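Local coordinates for G-protein interacting protein 1 (Dictyostelium discoideum, PDB 5Z1N) that binds phospholipid through its C-terminal helical domain and probably sequesters heterotrimeric G protein in the cytosol during chemotaxis, at residues S4-L9 and I44-F49; K23-V28 and E32-M37; K103-E108 and N127-L132. All blocks are in the same frame, centred on the assembly; numbering follows the deposited sequence.

Interaction 1. Residues S4-L9 and I44-F49. With PEF (di-palmitoyl-3-sn-phosphatidylethanolamine), chain B.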
loop_
_atom_site.group_PDB
_atom_site.type_symbol
_atom_site.label_atom_id
_atom_site.label_comp_id
_atom_site.label_asym_id
_atom_site.label_seq_id
_atom_site.Cartn_x
_atom_site.Cartn_y
_atom_site.Cartn_z
ATOM N N SER A 4 -5.010 19.318 1.585
ATOM C CA SER A 4 -6.468 19.419 1.525
ATOM C C SER A 4 -7.003 18.905 0.193
ATOM O O SER A 4 -7.889 18.039 0.150
ATOM C CB SER A 4 -6.898 20.875 1.735
ATOM O OG SER A 4 -6.058 21.544 2.662
ATOM N N GLY A 5 -6.494 19.460 -0.909
ATOM C CA GLY A 5 -7.013 19.103 -2.219
ATOM C C GLY A 5 -6.794 17.642 -2.555
ATOM O O GLY A 5 -7.711 16.958 -3.027
ATOM N N LEU A 6 -5.578 17.142 -2.313
ATOM C CA LEU A 6 -5.292 15.731 -2.536
ATOM C C LEU A 6 -6.299 14.843 -1.819
ATOM O O LEU A 6 -6.753 13.836 -2.371
ATOM C CB LEU A 6 -3.871 15.408 -2.072
ATOM C CG LEU A 6 -2.745 16.333 -2.540
ATOM C CD1 LEU A 6 -1.403 15.832 -2.028
ATOM C CD2 LEU A 6 -2.734 16.441 -4.057
ATOM N N LYS A 7 -6.677 15.213 -0.592
ATOM C CA LYS A 7 -7.640 14.411 0.155
ATOM C C LYS A 7 -9.052 14.559 -0.398
ATOM O O LYS A 7 -9.819 13.590 -0.383
ATOM C CB LYS A 7 -7.603 14.778 1.638
ATOM C CG LYS A 7 -6.322 14.349 2.332
ATOM C CD LYS A 7 -6.424 14.461 3.843
ATOM C CE LYS A 7 -5.142 13.980 4.508
ATOM N NZ LYS A 7 -5.265 13.898 5.993
ATOM N N LYS A 8 -9.422 15.741 -0.893
ATOM C CA LYS A 8 -10.748 15.835 -1.493
ATOM C C LYS A 8 -10.806 15.222 -2.888
ATOM O O LYS A 8 -11.896 15.142 -3.463
ATOM C CB LYS A 8 -11.239 17.290 -1.523
ATOM C CG LYS A 8 -10.478 18.247 -2.416
ATOM C CD LYS A 8 -10.522 19.659 -1.835
ATOM C CE LYS A 8 -10.651 20.721 -2.919
ATOM N NZ LYS A 8 -10.540 22.100 -2.360
ATOM N N LEU A 9 -9.679 14.767 -3.435
ATOM C CA LEU A 9 -9.679 14.022 -4.688
ATOM C C LEU A 9 -9.790 12.511 -4.500
ATOM O O LEU A 9 -9.799 11.778 -5.494
ATOM C CB LEU A 9 -8.418 14.349 -5.493
ATOM C CG LEU A 9 -8.384 15.750 -6.105
ATOM C CD1 LEU A 9 -7.068 15.990 -6.824
ATOM C CD2 LEU A 9 -9.557 15.938 -7.053
ATOM N N ILE A 44 1.106 9.876 -5.254
ATOM C CA ILE A 44 1.150 8.823 -6.265
ATOM C C ILE A 44 -0.258 8.491 -6.745
ATOM O O ILE A 44 -0.524 8.428 -7.954
ATOM C CB ILE A 44 1.858 7.578 -5.706
ATOM C CG1 ILE A 44 3.292 7.914 -5.297
ATOM C CG2 ILE A 44 1.829 6.442 -6.728
ATOM C CD1 ILE A 44 3.915 6.862 -4.409
ATOM N N LEU A 45 -1.178 8.268 -5.801
ATOM C CA LEU A 45 -2.553 7.933 -6.162
ATOM C C LEU A 45 -3.175 9.017 -7.032
ATOM O O LEU A 45 -3.745 8.729 -8.092
ATOM C CB LEU A 45 -3.393 7.735 -4.903
ATOM C CG LEU A 45 -3.218 6.445 -4.113
ATOM C CD1 LEU A 45 -3.862 6.616 -2.746
ATOM C CD2 LEU A 45 -3.823 5.267 -4.869
ATOM N N ILE A 46 -3.087 10.271 -6.584
ATOM C CA ILE A 46 -3.675 11.385 -7.323
ATOM C C ILE A 46 -3.129 11.433 -8.742
ATOM O O ILE A 46 -3.881 11.650 -9.699
ATOM C CB ILE A 46 -3.429 12.712 -6.577
ATOM C CG1 ILE A 46 -4.261 12.773 -5.292
ATOM C CG2 ILE A 46 -3.735 13.905 -7.476
ATOM C CD1 ILE A 46 -5.604 12.109 -5.401
ATOM N N LYS A 47 -1.819 11.219 -8.907
ATOM C CA LYS A 47 -1.245 11.264 -10.252
ATOM C C LYS A 47 -1.774 10.124 -11.120
ATOM O O LYS A 47 -2.187 10.344 -12.269
ATOM C CB LYS A 47 0.283 11.227 -10.176
ATOM C CG LYS A 47 0.984 11.578 -11.488
ATOM C CD LYS A 47 1.208 13.084 -11.636
ATOM C CE LYS A 47 2.410 13.398 -12.535
ATOM N NZ LYS A 47 2.508 14.844 -12.902
ATOM N N VAL A 48 -1.775 8.896 -10.590
ATOM C CA VAL A 48 -2.272 7.759 -11.368
ATOM C C VAL A 48 -3.714 7.999 -11.801
ATOM O O VAL A 48 -4.065 7.841 -12.978
ATOM C CB VAL A 48 -2.139 6.452 -10.569
ATOM C CG1 VAL A 48 -2.770 5.305 -11.349
ATOM C CG2 VAL A 48 -0.683 6.154 -10.273
ATOM N N PHE A 49 -4.572 8.383 -10.852
ATOM C CA PHE A 49 -5.965 8.670 -11.182
ATOM C C PHE A 49 -6.068 9.790 -12.209
ATOM O O PHE A 49 -6.936 9.759 -13.089
ATOM C CB PHE A 49 -6.742 9.037 -9.916
ATOM C CG PHE A 49 -6.898 7.899 -8.944
ATOM C CD1 PHE A 49 -7.266 6.640 -9.384
ATOM C CD2 PHE A 49 -6.679 8.093 -7.590
ATOM C CE1 PHE A 49 -7.411 5.594 -8.491
ATOM C CE2 PHE A 49 -6.822 7.052 -6.693
ATOM C CZ PHE A 49 -7.188 5.800 -7.145
HETATM C C2 PEF B . -10.274 5.106 -4.490
HETATM C C1 PEF B . -10.522 4.940 -5.984
HETATM N N PEF B . -14.369 1.323 -8.696
HETATM C C3 PEF B . -11.430 4.560 -3.667
HETATM C C4 PEF B . -12.374 2.687 -8.833
HETATM C C5 PEF B . -13.376 1.844 -9.610
HETATM C C10 PEF B . -8.264 5.038 -3.203
HETATM C C11 PEF B . -6.873 4.510 -2.952
HETATM C C12 PEF B . -6.620 4.247 -1.471
HETATM C C13 PEF B . -5.340 3.426 -1.352
HETATM C C14 PEF B . -4.874 3.222 0.086
HETATM C C15 PEF B . -3.823 2.115 0.108
HETATM C C16 PEF B . -3.215 1.926 1.491
HETATM C C17 PEF B . -2.478 0.594 1.599
HETATM C C18 PEF B . -1.581 0.333 0.394
HETATM C C19 PEF B . -0.287 -0.362 0.805
HETATM C C20 PEF B . -0.538 -1.590 1.675
HETATM C C21 PEF B . 0.312 -1.532 2.938
HETATM C C22 PEF B . -0.016 -2.680 3.886
HETATM C C23 PEF B . 0.534 -2.412 5.284
HETATM C C24 PEF B . 0.312 -3.615 6.193
HETATM C C25 PEF B . 0.692 -3.301 7.623
HETATM C C30 PEF B . -10.756 2.463 -2.539
HETATM C C31 PEF B . -10.661 0.957 -2.507
HETATM C C32 PEF B . -9.236 0.520 -2.827
HETATM C C33 PEF B . -8.894 0.766 -4.291
HETATM C C34 PEF B . -7.395 0.982 -4.465
HETATM C C35 PEF B . -7.010 1.025 -5.941
HETATM C C36 PEF B . -5.714 1.800 -6.152
HETATM C C37 PEF B . -5.068 1.476 -7.495
HETATM C C38 PEF B . -3.882 2.399 -7.763
HETATM C C39 PEF B . -2.621 1.608 -8.095
HETATM C C40 PEF B . -1.439 2.521 -8.407
HETATM C C41 PEF B . -1.086 3.424 -7.230
HETATM C C42 PEF B . -0.633 2.628 -6.009
HETATM C C43 PEF B . -0.103 3.560 -4.925
HETATM C C44 PEF B . 0.319 2.790 -3.680
HETATM C C45 PEF B . 1.046 3.699 -2.711
HETATM O O4 PEF B . -8.689 6.020 -2.622
HETATM O O5 PEF B . -10.328 3.138 -1.616
HETATM O O2 PEF B . -9.113 4.355 -4.162
HETATM O O3 PEF B . -11.340 3.139 -3.683
HETATM O O1P PEF B . -13.553 6.090 -7.866
HETATM O O2P PEF B . -11.249 5.130 -8.699
HETATM O O3P PEF B . -11.917 4.980 -6.257
HETATM O O4P PEF B . -13.060 3.600 -7.978
HETATM P P PEF B . -12.441 5.066 -7.778
#
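Ile46 sets its branched side chain between Leu6 and Leu9 of the N-terminal segment. Its CD1 does most of the touching, lying 3.6 Å from Leu9 CB and 3.7 Å from the backbone oxygen Leu6 O. That methyl gets there because CG1 lies anti to the carbonyl carbon, beside the backbone N (chi1 -70°), and chi2 folds to -35° instead of extending. The other branch is used too: Ile46 CG2 approaches Leu9 CD1 at 4.0 Å, so both arms of the isoleucine meet the same leucine, whose side chain runs at about a right angle to it. The side chain of Leu6 is met more loosely. It slants past Ile46, and its CD2 comes only to 4.2 Å from Ile46 CG1. No hydrogen bond links the two segments, and the 162 Å² they bury together is apolar in character, apart from the methyl against Leu6 O. Ile10 also touches Ile46, while a salt bridge from Lys7 to Glu38 offers a polar tie between the N-terminal segment and helix 31-53.

The same turns of helix 31-53 carry a second set of side chains to the bound phosphatidylethanolamine. Leu45 CD1 packs 3.7 Å from the acyl carbon C11, and Ile44 CG2 stands 3.9 Å from C43 of the other chain. One turn on from Leu45, Phe49 CZ is 3.6 Å from the glycerol carbon C1, the ring meeting it obliquely near the phosphate end. Helix 31-53 is thus two-sided here, with Ile46 packing against the N-terminal segment at the surface and Ile44, Leu45 and Phe49 lining the lipid pocket of this TNFAIP8-like helical domain.

Interaction 2. Residues K23-V28 and E32-M37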
loop_
_atom_site.group_PDB
_atom_site.type_symbol
_atom_site.label_atom_id
_atom_site.label_comp_id
_atom_site.label_asym_id
_atom_site.label_seq_id
_atom_site.Cartn_x
_atom_site.Cartn_y
_atom_site.Cartn_z
ATOM N N LYS A 23 -1.710 5.398 10.857
ATOM C CA LYS A 23 -1.607 5.122 12.288
ATOM C C LYS A 23 -0.623 3.989 12.553
ATOM O O LYS A 23 0.204 4.072 13.477
ATOM C CB LYS A 23 -2.980 4.789 12.871
ATOM C CG LYS A 23 -2.955 4.526 14.373
ATOM C CD LYS A 23 -4.337 4.656 15.001
ATOM C CE LYS A 23 -5.310 3.622 14.447
ATOM N NZ LYS A 23 -6.700 3.832 14.960
ATOM N N ILE A 24 -0.676 2.933 11.734
ATOM C CA ILE A 24 0.267 1.832 11.923
ATOM C C ILE A 24 1.706 2.309 11.722
ATOM O O ILE A 24 2.609 1.962 12.502
ATOM C CB ILE A 24 -0.095 0.666 10.987
ATOM C CG1 ILE A 24 -1.366 -0.021 11.498
ATOM C CG2 ILE A 24 1.050 -0.325 10.894
ATOM C CD1 ILE A 24 -2.014 -0.970 10.506
ATOM N N ILE A 25 1.938 3.130 10.694
ATOM C CA ILE A 25 3.282 3.653 10.449
ATOM C C ILE A 25 3.755 4.483 11.634
ATOM O O ILE A 25 4.912 4.374 12.062
ATOM C CB ILE A 25 3.319 4.471 9.145
ATOM C CG1 ILE A 25 3.016 3.584 7.941
ATOM C CG2 ILE A 25 4.685 5.131 8.971
ATOM C CD1 ILE A 25 3.027 4.339 6.637
ATOM N N LYS A 26 2.877 5.336 12.172
ATOM C CA LYS A 26 3.206 6.075 13.387
ATOM C C LYS A 26 3.686 5.130 14.480
ATOM O O LYS A 26 4.723 5.360 15.111
ATOM C CB LYS A 26 1.992 6.870 13.877
ATOM C CG LYS A 26 1.802 8.227 13.225
ATOM C CD LYS A 26 0.969 9.159 14.102
ATOM C CE LYS A 26 -0.421 8.608 14.341
ATOM N NZ LYS A 26 -1.235 9.530 15.191
ATOM N N ARG A 27 2.946 4.040 14.697
ATOM C CA ARG A 27 3.298 3.125 15.777
ATOM C C ARG A 27 4.634 2.428 15.538
ATOM O O ARG A 27 5.368 2.166 16.497
ATOM C CB ARG A 27 2.183 2.095 15.968
ATOM C CG ARG A 27 0.855 2.698 16.417
ATOM C CD ARG A 27 0.931 3.284 17.828
ATOM N NE ARG A 27 1.389 4.674 17.843
ATOM C CZ ARG A 27 0.585 5.729 17.759
ATOM N NH1 ARG A 27 1.092 6.952 17.785
ATOM N NH2 ARG A 27 -0.726 5.562 17.643
ATOM N N VAL A 28 4.980 2.124 14.286
ATOM C CA VAL A 28 6.209 1.371 14.046
ATOM C C VAL A 28 7.446 2.242 13.844
ATOM O O VAL A 28 8.569 1.746 14.014
ATOM C CB VAL A 28 6.067 0.438 12.832
ATOM C CG1 VAL A 28 4.962 -0.579 13.070
ATOM C CG2 VAL A 28 5.814 1.249 11.587
ATOM N N GLU A 32 7.138 11.816 11.654
ATOM C CA GLU A 32 7.679 12.404 10.435
ATOM C C GLU A 32 7.560 11.434 9.267
ATOM O O GLU A 32 7.107 11.805 8.177
ATOM C CB GLU A 32 9.135 12.816 10.648
ATOM C CG GLU A 32 9.297 14.164 11.327
ATOM C CD GLU A 32 8.887 15.313 10.432
ATOM O OE1 GLU A 32 9.370 15.375 9.282
ATOM O OE2 GLU A 32 8.079 16.153 10.878
ATOM N N LYS A 33 7.964 10.181 9.484
ATOM C CA LYS A 33 7.834 9.168 8.443
ATOM C C LYS A 33 6.370 8.917 8.098
ATOM O O LYS A 33 6.030 8.691 6.933
ATOM C CB LYS A 33 8.522 7.876 8.892
ATOM C CG LYS A 33 8.394 6.708 7.916
ATOM C CD LYS A 33 9.056 7.010 6.573
ATOM C CE LYS A 33 10.539 7.345 6.726
ATOM N NZ LYS A 33 11.216 7.517 5.403
ATOM N N ALA A 34 5.484 8.967 9.095
ATOM C CA ALA A 34 4.066 8.745 8.821
ATOM C C ALA A 34 3.483 9.868 7.973
ATOM O O ALA A 34 2.697 9.614 7.050
ATOM C CB ALA A 34 3.292 8.607 10.130
ATOM N N ASN A 35 3.851 11.115 8.276
ATOM C CA ASN A 35 3.377 12.244 7.485
ATOM C C ASN A 35 3.935 12.186 6.069
ATOM O O ASN A 35 3.205 12.413 5.092
ATOM C CB ASN A 35 3.762 13.561 8.168
ATOM C CG ASN A 35 3.032 13.775 9.483
ATOM O OD1 ASN A 35 1.956 13.220 9.707
ATOM N ND2 ASN A 35 3.613 14.585 10.360
ATOM N N GLU A 36 5.225 11.860 5.942
ATOM C CA GLU A 36 5.831 11.743 4.620
ATOM C C GLU A 36 5.162 10.647 3.801
ATOM O O GLU A 36 4.870 10.838 2.616
ATOM C CB GLU A 36 7.332 11.466 4.748
ATOM C CG GLU A 36 8.046 11.331 3.403
ATOM C CD GLU A 36 9.334 10.531 3.490
ATOM O OE1 GLU A 36 9.569 9.871 4.524
ATOM O OE2 GLU A 36 10.115 10.559 2.516
ATOM N N MET A 37 4.916 9.489 4.415
ATOM C CA MET A 37 4.306 8.383 3.689
ATOM C C MET A 37 2.865 8.695 3.312
ATOM O O MET A 37 2.413 8.313 2.229
ATOM C CB MET A 37 4.387 7.102 4.518
ATOM C CG MET A 37 5.801 6.547 4.639
ATOM S SD MET A 37 6.419 5.912 3.072
ATOM C CE MET A 37 8.118 6.474 3.109
#
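The helical segments 23-28 and 32-37 run nearly antiparallel, at 151° between their directions with axes 8.3 Å apart at closest approach, and the backbones come nearest at Lys26 and Ala34, whose CA atoms are 5.4 Å apart. The small alanine permits this approach. Its CB meets Lys26 CG at 3.5 Å, tighter than usual carbon contact, while the lysine chain bends at chi3 and leads its amine away. Ile25 supplies the inner half of the contact and divides its two arms: CG2, anti to the backbone N, lies 3.7 Å from Ala34 CA, whereas CD1, at the end of the other branch, reaches Met37 CB at 3.7 Å. Ile25 and Met37 cross at about a right angle. Lys33 CG grazes Ile25 CG2, and its twice-bent chain then carries NZ to a salt bridge with Glu36 OE1, 3.0 Å away on the syn side of the carboxylate. The pair forms a helical hairpin, helix 12-28 turning back through a short connection into helix 31-53. Phe131 of helix 119-132 packs on Ile25, Lys33 and Met37, and helices 135-144 and 151-158 meet the flank of helix 12-28 that bears Ile24.

Interaction 3. Residues K103-E108 and N127-L132. With PEF (di-palmitoyl-3-sn-phosphatidylethanolamine), chain B.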
loop_
_atom_site.group_PDB
_atom_site.type_symbol
_atom_site.label_atom_id
_atom_site.label_comp_id
_atom_site.label_asym_id
_atom_site.label_seq_id
_atom_site.Cartn_x
_atom_site.Cartn_y
_atom_site.Cartn_z
ATOM N N LYS A 103 6.657 -5.533 -4.230
ATOM C CA LYS A 103 7.788 -5.153 -5.069
ATOM C C LYS A 103 7.368 -5.134 -6.530
ATOM O O LYS A 103 7.650 -4.168 -7.253
ATOM C CB LYS A 103 8.967 -6.104 -4.845
ATOM C CG LYS A 103 10.208 -5.825 -5.711
ATOM C CD LYS A 103 10.769 -4.423 -5.488
ATOM C CE LYS A 103 11.202 -4.215 -4.039
ATOM N NZ LYS A 103 11.859 -2.887 -3.836
ATOM N N GLU A 104 6.620 -6.156 -6.959
ATOM C CA GLU A 104 6.123 -6.164 -8.328
ATOM C C GLU A 104 5.282 -4.921 -8.587
ATOM O O GLU A 104 5.530 -4.178 -9.547
ATOM C CB GLU A 104 5.334 -7.447 -8.590
ATOM C CG GLU A 104 4.504 -7.447 -9.862
ATOM C CD GLU A 104 5.331 -7.508 -11.133
ATOM O OE1 GLU A 104 6.566 -7.672 -11.052
ATOM O OE2 GLU A 104 4.733 -7.395 -12.223
ATOM N N ALA A 105 4.341 -4.629 -7.683
ATOM C CA ALA A 105 3.538 -3.423 -7.839
ATOM C C ALA A 105 4.436 -2.203 -7.960
ATOM O O ALA A 105 4.270 -1.383 -8.874
ATOM C CB ALA A 105 2.567 -3.271 -6.667
ATOM N N GLU A 106 5.447 -2.114 -7.087
ATOM C CA GLU A 106 6.387 -1.003 -7.143
ATOM C C GLU A 106 6.921 -0.840 -8.556
ATOM O O GLU A 106 6.727 0.198 -9.201
ATOM C CB GLU A 106 7.535 -1.228 -6.154
ATOM C CG GLU A 106 8.600 -0.133 -6.189
ATOM C CD GLU A 106 9.786 -0.432 -5.291
ATOM O OE1 GLU A 106 9.616 -1.175 -4.301
ATOM O OE2 GLU A 106 10.889 0.074 -5.577
ATOM N N GLN A 107 7.519 -1.912 -9.084
ATOM C CA GLN A 107 8.141 -1.819 -10.395
ATOM C C GLN A 107 7.129 -1.369 -11.433
ATOM O O GLN A 107 7.386 -0.431 -12.203
ATOM C CB GLN A 107 8.763 -3.164 -10.763
ATOM C CG GLN A 107 9.924 -3.539 -9.848
ATOM C CD GLN A 107 10.403 -4.961 -10.043
ATOM O OE1 GLN A 107 9.677 -5.807 -10.566
ATOM N NE2 GLN A 107 11.629 -5.235 -9.616
ATOM N N GLU A 108 5.927 -1.945 -11.397
ATOM C CA GLU A 108 4.982 -1.605 -12.446
ATOM C C GLU A 108 4.485 -0.181 -12.277
ATOM O O GLU A 108 4.327 0.538 -13.273
ATOM C CB GLU A 108 3.837 -2.610 -12.477
ATOM C CG GLU A 108 4.275 -3.976 -12.983
ATOM C CD GLU A 108 5.112 -3.889 -14.253
ATOM O OE1 GLU A 108 4.744 -3.124 -15.170
ATOM O OE2 GLU A 108 6.148 -4.587 -14.331
ATOM N N ASN A 127 10.866 4.593 -2.808
ATOM C CA ASN A 127 11.006 4.661 -1.354
ATOM C C ASN A 127 9.688 4.351 -0.659
ATOM O O ASN A 127 9.665 3.654 0.368
ATOM C CB ASN A 127 11.506 6.043 -0.934
ATOM C CG ASN A 127 12.970 6.257 -1.255
ATOM O OD1 ASN A 127 13.734 5.302 -1.393
ATOM N ND2 ASN A 127 13.371 7.518 -1.364
ATOM N N THR A 128 8.582 4.861 -1.204
ATOM C CA THR A 128 7.281 4.636 -0.590
ATOM C C THR A 128 6.920 3.157 -0.608
ATOM O O THR A 128 6.590 2.574 0.434
ATOM C CB THR A 128 6.222 5.469 -1.306
ATOM O OG1 THR A 128 6.582 6.851 -1.222
ATOM C CG2 THR A 128 4.857 5.266 -0.670
ATOM N N PHE A 129 6.994 2.526 -1.784
ATOM C CA PHE A 129 6.684 1.101 -1.870
ATOM C C PHE A 129 7.672 0.262 -1.075
ATOM O O PHE A 129 7.300 -0.780 -0.523
ATOM C CB PHE A 129 6.681 0.643 -3.328
ATOM C CG PHE A 129 5.347 0.763 -4.009
ATOM C CD1 PHE A 129 4.434 -0.276 -3.959
ATOM C CD2 PHE A 129 5.019 1.902 -4.723
ATOM C CE1 PHE A 129 3.210 -0.173 -4.595
ATOM C CE2 PHE A 129 3.797 2.013 -5.359
ATOM C CZ PHE A 129 2.893 0.974 -5.297
ATOM N N ALA A 130 8.934 0.686 -1.014
ATOM C CA ALA A 130 9.932 -0.080 -0.282
ATOM C C ALA A 130 9.645 -0.061 1.210
ATOM O O ALA A 130 9.860 -1.062 1.902
ATOM C CB ALA A 130 11.332 0.462 -0.565
ATOM N N PHE A 131 9.156 1.066 1.728
ATOM C CA PHE A 131 8.769 1.099 3.133
ATOM C C PHE A 131 7.482 0.317 3.365
ATOM O O PHE A 131 7.430 -0.570 4.223
ATOM C CB PHE A 131 8.611 2.540 3.608
ATOM C CG PHE A 131 8.321 2.658 5.075
ATOM C CD1 PHE A 131 7.018 2.671 5.540
ATOM C CD2 PHE A 131 9.356 2.744 5.989
ATOM C CE1 PHE A 131 6.752 2.774 6.891
ATOM C CE2 PHE A 131 9.097 2.850 7.339
ATOM C CZ PHE A 131 7.794 2.866 7.790
ATOM N N LEU A 132 6.431 0.635 2.602
ATOM C CA LEU A 132 5.123 0.027 2.839
ATOM C C LEU A 132 5.125 -1.466 2.551
ATOM O O LEU A 132 4.330 -2.210 3.138
ATOM C CB LEU A 132 4.057 0.708 1.984
ATOM C CG LEU A 132 3.737 2.171 2.261
ATOM C CD1 LEU A 132 2.900 2.714 1.121
ATOM C CD2 LEU A 132 3.015 2.322 3.588
HETATM C C2 PEF B . -10.274 5.106 -4.490
HETATM C C1 PEF B . -10.522 4.940 -5.984
HETATM N N PEF B . -14.369 1.323 -8.696
HETATM C C3 PEF B . -11.430 4.560 -3.667
HETATM C C4 PEF B . -12.374 2.687 -8.833
HETATM C C5 PEF B . -13.376 1.844 -9.610
HETATM C C10 PEF B . -8.264 5.038 -3.203
HETATM C C11 PEF B . -6.873 4.510 -2.952
HETATM C C12 PEF B . -6.620 4.247 -1.471
HETATM C C13 PEF B . -5.340 3.426 -1.352
HETATM C C14 PEF B . -4.874 3.222 0.086
HETATM C C15 PEF B . -3.823 2.115 0.108
HETATM C C16 PEF B . -3.215 1.926 1.491
HETATM C C17 PEF B . -2.478 0.594 1.599
HETATM C C18 PEF B . -1.581 0.333 0.394
HETATM C C19 PEF B . -0.287 -0.362 0.805
HETATM C C20 PEF B . -0.538 -1.590 1.675
HETATM C C21 PEF B . 0.312 -1.532 2.938
HETATM C C22 PEF B . -0.016 -2.680 3.886
HETATM C C23 PEF B . 0.534 -2.412 5.284
HETATM C C24 PEF B . 0.312 -3.615 6.193
HETATM C C25 PEF B . 0.692 -3.301 7.623
HETATM C C30 PEF B . -10.756 2.463 -2.539
HETATM C C31 PEF B . -10.661 0.957 -2.507
HETATM C C32 PEF B . -9.236 0.520 -2.827
HETATM C C33 PEF B . -8.894 0.766 -4.291
HETATM C C34 PEF B . -7.395 0.982 -4.465
HETATM C C35 PEF B . -7.010 1.025 -5.941
HETATM C C36 PEF B . -5.714 1.800 -6.152
HETATM C C37 PEF B . -5.068 1.476 -7.495
HETATM C C38 PEF B . -3.882 2.399 -7.763
HETATM C C39 PEF B . -2.621 1.608 -8.095
HETATM C C40 PEF B . -1.439 2.521 -8.407
HETATM C C41 PEF B . -1.086 3.424 -7.230
HETATM C C42 PEF B . -0.633 2.628 -6.009
HETATM C C43 PEF B . -0.103 3.560 -4.925
HETATM C C44 PEF B . 0.319 2.790 -3.680
HETATM C C45 PEF B . 1.046 3.699 -2.711
HETATM O O4 PEF B . -8.689 6.020 -2.622
HETATM O O5 PEF B . -10.328 3.138 -1.616
HETATM O O2 PEF B . -9.113 4.355 -4.162
HETATM O O3 PEF B . -11.340 3.139 -3.683
HETATM O O1P PEF B . -13.553 6.090 -7.866
HETATM O O2P PEF B . -11.249 5.130 -8.699
HETATM O O3P PEF B . -11.917 4.980 -6.257
HETATM O O4P PEF B . -13.060 3.600 -7.978
HETATM P P PEF B . -12.441 5.066 -7.778
HETATM O O HOH W 1 8.021 -2.681 -2.392
#
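Phe129 lays one face of its ring over the backbone of segment 103-108, part of helix 92-113, with Glu106 CA 3.9 Å from the ring centroid and only 16° off the ring normal. This is a CH-pi contact, displaced toward the rim of the ring. Along one side of the ring, Phe129 CE1 touches Ala105 CB at 3.8 Å. Glu106 and Phe129 slide past each other in opposite directions, carboxylate and ring planes 30° apart: the ring passes over the glutamate's backbone, while the glutamate's methylenes run alongside the root of the phenylalanine, CB lying 3.5 Å from Phe129 CB. Glu106 can do this because its CG is anti to the backbone N and the chain stays extended beyond it.

The two segments are nearly antiparallel neighbours in the TNFAIP8-like helical bundle, with axes 9.4 Å apart, and the ring of Phe129 points on between them toward the lipid pocket. There Phe129 CZ lies 3.5 Å from acyl carbon C44 of the phosphatidylethanolamine, meeting it obliquely near the end of that chain. Ala105 also packs on Ala68 of helix 59-81.

Polar groups gather at the end of the glutamate. Lys103, bent at both chi2 and chi3, curls back along its own helix to form a salt bridge, NZ to Glu106 OE1 at 2.9 Å, on the syn side but 34° out of the carboxylate plane. A water lies within hydrogen-bonding distance of Glu106 OE1 and, by a weak bond, of Phe129 O at 2.8 Å. It may bridge the helices, though nearby acceptors outnumber its protons.

In the fold
Interaction 1 is a surface contact with no buried residue among those that touch, whereas interactions 2 and 3 are largely buried. Helix 31-53 serves both of the first two, and the hairpin of interaction 2 is nested in sequence inside the loop that interaction 1 closes. Interaction 3 follows in series and ties to both: Phe131 and Leu132 pack on Ile25, and Thr128 on Ile44. Across the segments all three rely chiefly on apolar packing, by aliphatic branches in 1 and 2 and an aromatic face in 3, where a water may add a polar link. Interactions 1 and 3 also touch the phosphatidylethanolamine, the first from glycerol to acyl chains, the third near one chain's end.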